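Long-range contact in RTX toxin RtxA (Vibrio vulnificus MO6-24/O, PDB 6IMP), which is a secreted virulence toxin whose crystallised domain has an alpha/beta hydrolase fold and probably acts as a hydrolase: residues L103-S108 / I172-Y177. Numbering follows the deposited sequence.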
# COMPACT_ATOMS: atom_id res chain seq x y z
N LEU A 103 7.45 -1.44 5.55
CA LEU A 103 6.46 -0.40 5.34
C LEU A 103 5.30 -0.95 4.51
O LEU A 103 5.38 -1.04 3.28
CB LEU A 103 7.12 0.79 4.66
CG LEU A 103 6.44 2.14 4.89
CD1 LEU A 103 7.40 3.23 4.45
CD2 LEU A 103 5.12 2.25 4.13
N PHE A 104 4.23 -1.34 5.19
CA PHE A 104 3.04 -1.85 4.51
C PHE A 104 2.19 -0.71 3.97
O PHE A 104 1.72 0.15 4.73
CB PHE A 104 2.18 -2.70 5.46
CG PHE A 104 0.99 -3.34 4.76
CD1 PHE A 104 1.18 -4.18 3.67
CD2 PHE A 104 -0.30 -3.06 5.16
CE1 PHE A 104 0.11 -4.74 3.01
CE2 PHE A 104 -1.39 -3.62 4.50
CZ PHE A 104 -1.18 -4.46 3.42
N LEU A 105 1.94 -0.74 2.67
CA LEU A 105 0.95 0.19 2.09
C LEU A 105 -0.30 -0.55 1.70
O LEU A 105 -0.31 -1.27 0.71
CB LEU A 105 1.53 0.95 0.90
CG LEU A 105 2.57 2.03 1.27
CD1 LEU A 105 3.40 2.39 0.04
CD2 LEU A 105 1.94 3.28 1.87
N HIS A 106 -1.36 -0.37 2.47
CA HIS A 106 -2.65 -0.97 2.12
C HIS A 106 -3.14 -0.45 0.79
O HIS A 106 -2.61 0.51 0.24
CB HIS A 106 -3.68 -0.68 3.19
CG HIS A 106 -4.25 0.70 3.13
ND1 HIS A 106 -5.31 1.03 2.31
CD2 HIS A 106 -3.96 1.82 3.84
CE1 HIS A 106 -5.64 2.29 2.51
NE2 HIS A 106 -4.84 2.79 3.44
N GLY A 107 -4.16 -1.11 0.27
CA GLY A 107 -4.80 -0.70 -0.98
C GLY A 107 -6.25 -0.31 -0.75
O GLY A 107 -6.61 0.18 0.32
N SER A 108 -7.08 -0.58 -1.75
CA SER A 108 -8.42 0.00 -1.86
C SER A 108 -9.47 -0.82 -1.15
O SER A 108 -9.37 -2.03 -1.07
CB SER A 108 -8.80 0.10 -3.33
OG SER A 108 -10.00 0.84 -3.49
N ILE A 172 14.70 -1.48 5.48
CA ILE A 172 13.27 -1.35 5.17
C ILE A 172 12.93 -2.02 3.84
O ILE A 172 13.72 -1.99 2.90
CB ILE A 172 12.82 0.13 5.10
CG1 ILE A 172 13.10 0.83 6.43
CG2 ILE A 172 11.33 0.23 4.76
CD1 ILE A 172 13.00 2.34 6.36
N ILE A 173 11.74 -2.60 3.78
CA ILE A 173 11.10 -2.89 2.48
C ILE A 173 9.69 -2.32 2.40
O ILE A 173 9.04 -2.01 3.42
CB ILE A 173 11.06 -4.41 2.17
CG1 ILE A 173 10.47 -5.19 3.35
CG2 ILE A 173 12.44 -4.89 1.79
CD1 ILE A 173 10.07 -6.62 3.02
N ILE A 174 9.23 -2.17 1.17
CA ILE A 174 7.94 -1.57 0.91
C ILE A 174 7.05 -2.66 0.38
O ILE A 174 7.27 -3.19 -0.71
CB ILE A 174 8.03 -0.36 -0.05
CG1 ILE A 174 9.05 0.66 0.49
CG2 ILE A 174 6.68 0.32 -0.17
CD1 ILE A 174 9.44 1.76 -0.48
N HIS A 175 6.11 -3.07 1.21
CA HIS A 175 5.10 -4.04 0.84
C HIS A 175 3.92 -3.25 0.32
O HIS A 175 3.15 -2.68 1.10
CB HIS A 175 4.69 -4.89 2.05
CG HIS A 175 3.78 -6.04 1.71
ND1 HIS A 175 3.69 -7.16 2.50
CD2 HIS A 175 2.94 -6.24 0.67
CE1 HIS A 175 2.83 -8.00 1.97
NE2 HIS A 175 2.36 -7.47 0.86
N GLY A 176 3.80 -3.19 -0.99
CA GLY A 176 2.69 -2.49 -1.64
C GLY A 176 1.66 -3.46 -2.15
O GLY A 176 1.86 -4.09 -3.20
N TYR A 177 0.57 -3.62 -1.40
CA TYR A 177 -0.52 -4.50 -1.81
C TYR A 177 -1.35 -3.65 -2.76
O TYR A 177 -1.51 -2.45 -2.54
CB TYR A 177 -1.21 -5.11 -0.57
CG TYR A 177 -2.54 -5.82 -0.82
CD1 TYR A 177 -2.63 -6.95 -1.64
CD2 TYR A 177 -3.69 -5.42 -0.16
CE1 TYR A 177 -3.83 -7.58 -1.86
CE2 TYR A 177 -4.89 -6.06 -0.37
CZ TYR A 177 -4.96 -7.14 -1.22
OH TYR A 177 -6.15 -7.78 -1.41
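Phe104 and His175 pair side by side on neighbouring parallel strands, and the phenyl ring is the one to follow outward. Its CB leaves the strand with CG anti to the backbone N (chi1 -175°), which carries the ring alongside the imidazole. CD1 sits over one face of the His175 imidazole, 3.7 Å from His175 CG, and also touches the His175 carbonyl O; CE1 lies near His175 CD2 as well as 3.8 Å from Tyr177 CB; CZ, at the tip, still touches that same CB. The rings form a T-shaped pair, Phe104 giving the edge and His175 the face, with planes at 88°. At the far side of the imidazole, His175 NE2 is hydrogen-bonded to Asp204 OD2 on strand 200-204. These are central strands of the alpha/beta hydrolase sheet, and 172-177 runs into a Gly-x-Ser-x-Gly sequence, consistent with a nucleophile elbow, that begins at Gly176. Four backbone hydrogen bonds zip the strands together; the straightest is Leu105 N to His175 O (2.8 Å, 174°), whereas Tyr177 N to Leu105 O stretches to 3.3 Å. On the other face of the sheet Leu105 CD1 meets Ile174 CG2 at 3.9 Å, and helix 180-192 packs on both residues through Ala184.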